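Local coordinates for protein phosphoglycerate dehydrogenase (Lactobacillus plantarum, PDB 3EVT) that probably catalyses the NAD-dependent oxidation of 3-phosphoglycerate, as expected of a phosphoglycerate dehydrogenase of the D-isomer-specific 2-hydroxyacid dehydrogenase family, at residues Q138-G144 with N193-L199; G149-A154 with A173-H177; H162-T168 with F176-F182. All blocks are in the same frame, centred on the assembly; numbering follows the deposited sequence.

Contact 1: Q138-G144 with N193-L199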
# COMPACT_ATOMS: atom_id res chain seq x y z
N GLN A 138 -12.08 -1.65 4.32
CA GLN A 138 -12.74 -0.37 4.68
C GLN A 138 -13.08 0.49 3.44
O GLN A 138 -12.66 0.18 2.30
CB GLN A 138 -11.93 0.40 5.76
CG GLN A 138 -11.61 -0.41 7.03
CD GLN A 138 -11.34 0.47 8.30
OE1 GLN A 138 -12.15 1.36 8.61
NE2 GLN A 138 -10.21 0.22 9.03
N GLN A 139 -13.91 1.52 3.66
CA GLN A 139 -14.37 2.39 2.58
C GLN A 139 -13.63 3.70 2.59
O GLN A 139 -13.57 4.39 3.59
CB GLN A 139 -15.85 2.75 2.68
CG GLN A 139 -16.75 1.63 3.02
CD GLN A 139 -17.23 0.94 1.78
OE1 GLN A 139 -17.58 -0.25 1.82
NE2 GLN A 139 -17.24 1.68 0.67
N LEU A 140 -13.09 4.03 1.44
CA LEU A 140 -12.44 5.29 1.20
C LEU A 140 -13.32 6.12 0.23
O LEU A 140 -13.58 5.70 -0.89
CB LEU A 140 -11.07 5.01 0.57
CG LEU A 140 -10.26 6.21 0.09
CD1 LEU A 140 -10.04 7.14 1.27
CD2 LEU A 140 -8.90 5.81 -0.54
N LEU A 141 -13.73 7.29 0.67
CA LEU A 141 -14.41 8.26 -0.17
C LEU A 141 -13.46 9.41 -0.57
O LEU A 141 -12.97 10.17 0.28
CB LEU A 141 -15.65 8.79 0.60
CG LEU A 141 -16.43 9.91 -0.15
CD1 LEU A 141 -16.96 9.42 -1.53
CD2 LEU A 141 -17.57 10.39 0.75
N ILE A 142 -13.18 9.55 -1.87
CA ILE A 142 -12.30 10.64 -2.36
C ILE A 142 -13.07 11.65 -3.23
O ILE A 142 -13.72 11.27 -4.19
CB ILE A 142 -11.11 10.10 -3.22
CG1 ILE A 142 -10.42 8.89 -2.55
CG2 ILE A 142 -10.09 11.24 -3.61
CD1 ILE A 142 -9.47 8.06 -3.55
N TYR A 143 -12.97 12.92 -2.87
CA TYR A 143 -13.48 14.04 -3.64
C TYR A 143 -12.40 14.53 -4.58
O TYR A 143 -11.35 15.05 -4.13
CB TYR A 143 -13.88 15.20 -2.69
CG TYR A 143 -15.17 14.98 -1.88
CD1 TYR A 143 -16.34 15.71 -2.19
CD2 TYR A 143 -15.20 14.09 -0.80
CE1 TYR A 143 -17.49 15.54 -1.46
CE2 TYR A 143 -16.36 13.91 -0.06
CZ TYR A 143 -17.51 14.65 -0.41
OH TYR A 143 -18.69 14.48 0.29
N GLY A 144 -12.64 14.36 -5.88
CA GLY A 144 -11.63 14.65 -6.87
C GLY A 144 -11.17 13.37 -7.53
O GLY A 144 -10.44 12.57 -6.91
N ASN A 193 -15.37 5.03 5.85
CA ASN A 193 -14.44 5.05 6.97
C ASN A 193 -13.40 6.21 6.85
O ASN A 193 -12.94 6.74 7.87
CB ASN A 193 -13.81 3.67 7.18
CG ASN A 193 -14.86 2.57 7.24
OD1 ASN A 193 -15.15 1.88 6.25
ND2 ASN A 193 -15.49 2.46 8.38
N PHE A 194 -13.07 6.63 5.63
CA PHE A 194 -12.08 7.72 5.42
C PHE A 194 -12.59 8.61 4.30
O PHE A 194 -13.09 8.12 3.25
CB PHE A 194 -10.70 7.14 5.00
CG PHE A 194 -10.15 6.10 5.95
CD1 PHE A 194 -9.24 6.47 6.97
CD2 PHE A 194 -10.55 4.79 5.86
CE1 PHE A 194 -8.76 5.55 7.83
CE2 PHE A 194 -10.05 3.85 6.74
CZ PHE A 194 -9.18 4.23 7.74
N ILE A 195 -12.49 9.90 4.54
CA ILE A 195 -12.87 10.90 3.56
C ILE A 195 -11.64 11.74 3.21
O ILE A 195 -11.02 12.32 4.07
CB ILE A 195 -13.96 11.83 4.09
CG1 ILE A 195 -15.23 11.00 4.43
CG2 ILE A 195 -14.18 12.98 3.11
CD1 ILE A 195 -16.33 11.74 5.24
N VAL A 196 -11.31 11.77 1.94
CA VAL A 196 -10.16 12.48 1.47
C VAL A 196 -10.61 13.62 0.56
O VAL A 196 -11.31 13.42 -0.42
CB VAL A 196 -9.14 11.50 0.76
CG1 VAL A 196 -7.96 12.29 0.12
CG2 VAL A 196 -8.61 10.42 1.83
N ASN A 197 -10.21 14.84 0.91
CA ASN A 197 -10.37 15.95 -0.01
C ASN A 197 -9.15 16.13 -0.88
O ASN A 197 -8.10 16.39 -0.36
CB ASN A 197 -10.60 17.27 0.71
CG ASN A 197 -10.74 18.41 -0.29
OD1 ASN A 197 -11.44 18.23 -1.27
ND2 ASN A 197 -10.02 19.51 -0.11
N ALA A 198 -9.30 16.01 -2.20
CA ALA A 198 -8.23 16.33 -3.13
C ALA A 198 -8.75 17.31 -4.19
O ALA A 198 -8.28 17.33 -5.32
CB ALA A 198 -7.71 15.02 -3.81
N LEU A 199 -9.75 18.12 -3.88
CA LEU A 199 -10.31 19.06 -4.87
C LEU A 199 -9.51 20.34 -5.04
O LEU A 199 -8.78 20.77 -4.12
CB LEU A 199 -11.70 19.48 -4.47
CG LEU A 199 -12.72 18.38 -4.44
CD1 LEU A 199 -13.93 18.84 -3.58
CD2 LEU A 199 -13.13 18.01 -5.84

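Contact 2: G149-A154 with A173-H177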
# COMPACT_ATOMS: atom_id res chain seq x y z
N GLY A 149 -6.55 11.67 -7.46
CA GLY A 149 -7.63 10.83 -6.94
C GLY A 149 -7.48 9.41 -7.45
O GLY A 149 -7.69 8.42 -6.71
N GLN A 150 -7.08 9.28 -8.72
CA GLN A 150 -7.02 7.99 -9.38
C GLN A 150 -5.82 7.17 -8.94
O GLN A 150 -5.89 5.93 -8.83
CB GLN A 150 -6.93 8.21 -10.89
CG GLN A 150 -8.25 8.69 -11.55
CD GLN A 150 -8.06 9.02 -13.01
OE1 GLN A 150 -7.34 8.32 -13.72
NE2 GLN A 150 -8.68 10.10 -13.47
N SER A 151 -4.70 7.85 -8.68
CA SER A 151 -3.52 7.13 -8.20
C SER A 151 -3.70 6.73 -6.74
O SER A 151 -3.32 5.64 -6.35
CB SER A 151 -2.22 7.87 -8.50
OG SER A 151 -1.92 8.81 -7.48
N LEU A 152 -4.35 7.57 -5.94
CA LEU A 152 -4.74 7.16 -4.58
C LEU A 152 -5.69 5.95 -4.60
O LEU A 152 -5.45 4.96 -3.89
CB LEU A 152 -5.35 8.32 -3.78
CG LEU A 152 -5.85 7.92 -2.37
CD1 LEU A 152 -4.76 7.21 -1.52
CD2 LEU A 152 -6.45 9.13 -1.60
N ALA A 153 -6.76 6.05 -5.40
CA ALA A 153 -7.67 4.92 -5.68
C ALA A 153 -6.98 3.60 -6.05
O ALA A 153 -7.35 2.51 -5.55
CB ALA A 153 -8.67 5.29 -6.77
N ALA A 154 -6.01 3.67 -6.97
CA ALA A 154 -5.30 2.46 -7.39
C ALA A 154 -4.59 1.83 -6.19
O ALA A 154 -4.66 0.62 -5.99
CB ALA A 154 -4.26 2.78 -8.51
N ALA A 173 -14.26 6.89 -13.42
CA ALA A 173 -12.84 7.23 -13.38
C ALA A 173 -12.00 6.00 -13.08
O ALA A 173 -12.41 5.13 -12.32
CB ALA A 173 -12.58 8.32 -12.37
N ASP A 174 -10.81 5.96 -13.66
CA ASP A 174 -9.93 4.80 -13.53
C ASP A 174 -9.64 4.44 -12.07
O ASP A 174 -9.31 5.32 -11.29
CB ASP A 174 -8.60 5.10 -14.21
CG ASP A 174 -8.66 4.91 -15.70
OD1 ASP A 174 -9.74 4.51 -16.17
OD2 ASP A 174 -7.63 5.14 -16.42
N HIS A 175 -9.75 3.16 -11.74
CA HIS A 175 -9.47 2.59 -10.42
C HIS A 175 -10.48 2.79 -9.32
O HIS A 175 -10.42 2.11 -8.29
CB HIS A 175 -8.10 3.01 -9.92
CG HIS A 175 -7.02 2.79 -10.93
ND1 HIS A 175 -6.58 1.53 -11.28
CD2 HIS A 175 -6.29 3.67 -11.66
CE1 HIS A 175 -5.63 1.65 -12.19
NE2 HIS A 175 -5.44 2.93 -12.44
N PHE A 176 -11.40 3.74 -9.49
CA PHE A 176 -12.46 3.89 -8.52
C PHE A 176 -13.47 2.78 -8.71
O PHE A 176 -13.87 2.55 -9.80
CB PHE A 176 -13.16 5.23 -8.73
CG PHE A 176 -12.38 6.39 -8.23
CD1 PHE A 176 -12.51 6.81 -6.94
CD2 PHE A 176 -11.53 7.08 -9.06
CE1 PHE A 176 -11.81 7.90 -6.49
CE2 PHE A 176 -10.83 8.16 -8.62
CZ PHE A 176 -10.96 8.59 -7.36
N HIS A 177 -13.92 2.12 -7.65
CA HIS A 177 -14.98 1.14 -7.83
C HIS A 177 -16.34 1.77 -8.19
O HIS A 177 -17.17 1.13 -8.82
CB HIS A 177 -15.22 0.34 -6.57
CG HIS A 177 -13.99 -0.30 -6.03
ND1 HIS A 177 -13.57 -1.55 -6.42
CD2 HIS A 177 -13.09 0.14 -5.12
CE1 HIS A 177 -12.47 -1.86 -5.77
NE2 HIS A 177 -12.16 -0.86 -4.97

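Contact 3: H162-T168 with F176-F182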
# COMPACT_ATOMS: atom_id res chain seq x y z
N HIS A 162 -12.37 -0.44 -0.39
CA HIS A 162 -13.42 -0.08 -1.34
C HIS A 162 -13.43 1.47 -1.62
O HIS A 162 -13.59 2.30 -0.72
CB HIS A 162 -14.80 -0.57 -0.89
CG HIS A 162 -15.86 -0.33 -1.91
ND1 HIS A 162 -15.98 -1.09 -3.06
CD2 HIS A 162 -16.86 0.58 -1.96
CE1 HIS A 162 -17.00 -0.66 -3.77
NE2 HIS A 162 -17.54 0.37 -3.14
N VAL A 163 -13.26 1.82 -2.87
CA VAL A 163 -13.01 3.22 -3.23
C VAL A 163 -14.11 3.87 -4.07
O VAL A 163 -14.43 3.46 -5.19
CB VAL A 163 -11.64 3.39 -3.91
CG1 VAL A 163 -11.24 4.83 -3.87
CG2 VAL A 163 -10.58 2.53 -3.21
N ILE A 164 -14.65 4.93 -3.50
CA ILE A 164 -15.66 5.75 -4.14
C ILE A 164 -15.15 7.15 -4.32
O ILE A 164 -14.56 7.72 -3.38
CB ILE A 164 -16.90 5.85 -3.22
CG1 ILE A 164 -17.35 4.45 -2.80
CG2 ILE A 164 -18.01 6.69 -3.90
CD1 ILE A 164 -18.70 4.45 -2.16
N GLY A 165 -15.39 7.70 -5.51
CA GLY A 165 -14.92 9.06 -5.86
C GLY A 165 -16.03 10.07 -6.18
O GLY A 165 -17.08 9.71 -6.67
N VAL A 166 -15.80 11.34 -5.90
CA VAL A 166 -16.85 12.31 -6.14
C VAL A 166 -16.35 13.25 -7.23
O VAL A 166 -15.25 13.80 -7.07
CB VAL A 166 -17.18 13.15 -4.86
CG1 VAL A 166 -18.39 14.10 -5.10
CG2 VAL A 166 -17.40 12.25 -3.65
N ASN A 167 -17.13 13.40 -8.32
CA ASN A 167 -16.82 14.37 -9.41
C ASN A 167 -18.09 15.15 -9.86
O ASN A 167 -19.16 15.02 -9.25
CB ASN A 167 -16.06 13.71 -10.58
CG ASN A 167 -16.82 12.53 -11.18
OD1 ASN A 167 -18.05 12.55 -11.20
ND2 ASN A 167 -16.11 11.52 -11.69
N THR A 168 -18.01 15.98 -10.89
CA THR A 168 -19.14 16.87 -11.16
C THR A 168 -20.38 16.10 -11.51
O THR A 168 -21.42 16.33 -10.91
CB THR A 168 -18.88 17.91 -12.27
OG1 THR A 168 -18.26 17.25 -13.38
CG2 THR A 168 -17.97 19.00 -11.77
N PHE A 176 -11.40 3.74 -9.49
CA PHE A 176 -12.46 3.89 -8.52
C PHE A 176 -13.47 2.78 -8.71
O PHE A 176 -13.87 2.55 -9.80
CB PHE A 176 -13.16 5.23 -8.73
CG PHE A 176 -12.38 6.39 -8.23
CD1 PHE A 176 -12.51 6.81 -6.94
CD2 PHE A 176 -11.53 7.08 -9.06
CE1 PHE A 176 -11.81 7.90 -6.49
CE2 PHE A 176 -10.83 8.16 -8.62
CZ PHE A 176 -10.96 8.59 -7.36
N HIS A 177 -13.92 2.12 -7.65
CA HIS A 177 -14.98 1.14 -7.83
C HIS A 177 -16.34 1.77 -8.19
O HIS A 177 -17.17 1.13 -8.82
CB HIS A 177 -15.22 0.34 -6.57
CG HIS A 177 -13.99 -0.30 -6.03
ND1 HIS A 177 -13.57 -1.55 -6.42
CD2 HIS A 177 -13.09 0.14 -5.12
CE1 HIS A 177 -12.47 -1.86 -5.77
NE2 HIS A 177 -12.16 -0.86 -4.97
N GLU A 178 -16.61 2.97 -7.67
CA GLU A 178 -17.83 3.67 -8.01
C GLU A 178 -17.50 5.12 -7.96
O GLU A 178 -16.64 5.49 -7.18
CB GLU A 178 -18.92 3.47 -6.94
CG GLU A 178 -19.10 2.08 -6.39
CD GLU A 178 -20.11 2.05 -5.22
OE1 GLU A 178 -21.09 2.84 -5.25
OE2 GLU A 178 -19.92 1.26 -4.26
N THR A 179 -18.22 5.94 -8.73
CA THR A 179 -18.11 7.39 -8.62
C THR A 179 -19.50 8.00 -8.42
O THR A 179 -20.49 7.42 -8.84
CB THR A 179 -17.51 7.99 -9.87
OG1 THR A 179 -18.26 7.55 -10.98
CG2 THR A 179 -16.11 7.50 -10.08
N VAL A 180 -19.57 9.17 -7.78
CA VAL A 180 -20.83 9.87 -7.61
C VAL A 180 -20.67 11.35 -7.93
O VAL A 180 -19.57 11.88 -7.86
CB VAL A 180 -21.37 9.75 -6.18
CG1 VAL A 180 -21.63 8.28 -5.82
CG2 VAL A 180 -20.44 10.43 -5.19
N ALA A 181 -21.78 12.00 -8.27
CA ALA A 181 -21.81 13.44 -8.49
C ALA A 181 -21.84 14.15 -7.15
O ALA A 181 -22.32 13.60 -6.18
CB ALA A 181 -23.06 13.82 -9.32
N PHE A 182 -21.36 15.39 -7.08
CA PHE A 182 -21.43 16.17 -5.82
C PHE A 182 -22.79 16.16 -5.11
O PHE A 182 -22.86 16.23 -3.87
CB PHE A 182 -21.01 17.62 -6.05
CG PHE A 182 -19.55 17.78 -6.37
CD1 PHE A 182 -18.60 17.77 -5.36
CD2 PHE A 182 -19.12 17.94 -7.68
CE1 PHE A 182 -17.27 17.92 -5.64
CE2 PHE A 182 -17.78 18.11 -7.97
CZ PHE A 182 -16.84 18.09 -6.95

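Contact 1: Q138-G144 with N193-L199
Leu141 and Val196 take part in the regular run of backbone bonds that zips strands 139-143 and 194-197 together in parallel. Phe194 O receives Leu141 N at 2.8 Å, Leu141 O receives Val196 N, and Val196 O receives Tyr143 N; each is within about 10° of straight. At the start of the run Gln139 O is gripped twice, by Phe194 N and Asn193 N, while at its end Tyr143 O takes Ala198 N. One side-chain bond adds to these: Asn193 OD1 offers an in-plane lone pair to Gln139 N at 2.9 Å (N-H...O 169°). The Asn193 amide stands nearly upright against that of Gln138, whose NE2 is hydrogen-bonded to Thr134 O, while Gln138 OE1 lies 3.2 Å from Asn193 CB. Asn197 OD1 takes Leu199 N in an Asx turn, and Asn197 ND2 is hydrogen-bonded to Asn225 OD1.

Apolar contacts line both faces. Leu140 CD1 meets Val196 CG2 at 3.6 Å on the face covered by helix 147-158. On the other, with helix 186-191 above it, Tyr143 CE2 lies 4.0 Å from Ile195 CG2, the two side chains running alongside. Asn193 thus extends the backbone pairing with its side-chain carbonyl, OD1, while mainly apolar side chains pack on both faces.

Contact 2: G149-A154 with A173-H177
Ala173, whose CB lies 4.4 Å from Gln150 CG, is the first residue of a type II turn running to Phe176 and closed by a weak bond from Phe176 N to Ala173 O. The turn, in the loop between strands 162-167 and 178-181, packs on helix 147-158. Next, Asp174 presents its CB to Gln150 OE1 at 3.5 Å, the amide and carboxylate planes steeply inclined. His175 lays its imidazole over Ala154: CB of the alanine sits 3.7 Å from the ring centroid, 13° off the normal, in a CH-pi contact. Phe176 repeats the theme. Ala153 CB stands almost exactly over the middle of its ring, 3.9 Å from the centroid and 2° off the normal, while the ring's CZ comes obliquely to O of Gly149, the last glycine of a sequence consistent with the Rossmann GxGxxG pattern, at 3.3 Å. With CG beside the backbone N (chi1 -76°), the phenyl swings in between the helix and the sheet, where Ile142 and Val163 of the neighbouring strands also touch it. The two small alanines let both rings lie close, so the turn is held to the helix by methyl-on-ring and van der Waals contacts, with Gln150 NE2 satisfied by Thr145 O.

Contact 3: H162-T168 with F176-F182
His162 and Glu178 form the side-chain bond of this strand pair: NE2 donates to OE2 at 2.8 Å, with the oxygen close to the imidazole plane. OE2 is met on its anti side, 26° out of the carboxylate plane, and the two side chains cross at about a right angle. His162 also stacks, offset, with His177, centroids 4.7 Å apart and planes 20° from parallel, its ND1 lying over the rim of the other ring. The carboxylate may favour a protonated His162. Having CG anti to the backbone N (chi1 -174°) brings the His162 ring toward both partners, while His177 NE2 is fixed by Met161 O.

Behind these, the backbone sets the parallel register. Gly165 N donates to Glu178 O at 3.0 Å, Gly165 O accepts Val180 N at 2.8 Å, and Asn167 N reaches Val180 O; bonds at Val163 O and Asn167 O are weak. Gly165 leaves room for Phe176, whose CD1 comes within 3.3 Å of Gly165 N. At the far end Val166 CG1 makes an off-centre CH-pi contact, coming obliquely to the Phe182 ring, 4.2 Å from its centroid. Further out, His171 O joins Asn167 ND2 to Thr179 OG1, tying the connecting loop to both strands. This is one outer pair of a Rossmann-type parallel sheet, with 178-181 as an edge strand within the chain.

All three contacts belong to the seven-stranded parallel sheet domain that carries the NAD-binding family signature. In the order 178-181, 162-167, 139-143, 194-197, contact 3 is the outer strand pair and contact 1 the inner one, their centres about 9 Å apart; strands 139-143 and 162-167 join them directly. Contact 2 covers one face through helix 147-158, with its centre about 11 Å from contact 1 and 9 Å from contact 3. Along the chain, contacts 2 and 3 nest inside the loop closed by contact 1 and share Phe176 and His177. Strand 139-143, the glycine-rich turn after it and helix 147-158, spanning a GxGxxG pattern at Gly144, Gly146 and Gly149, form a unit consistent with dinucleotide binding.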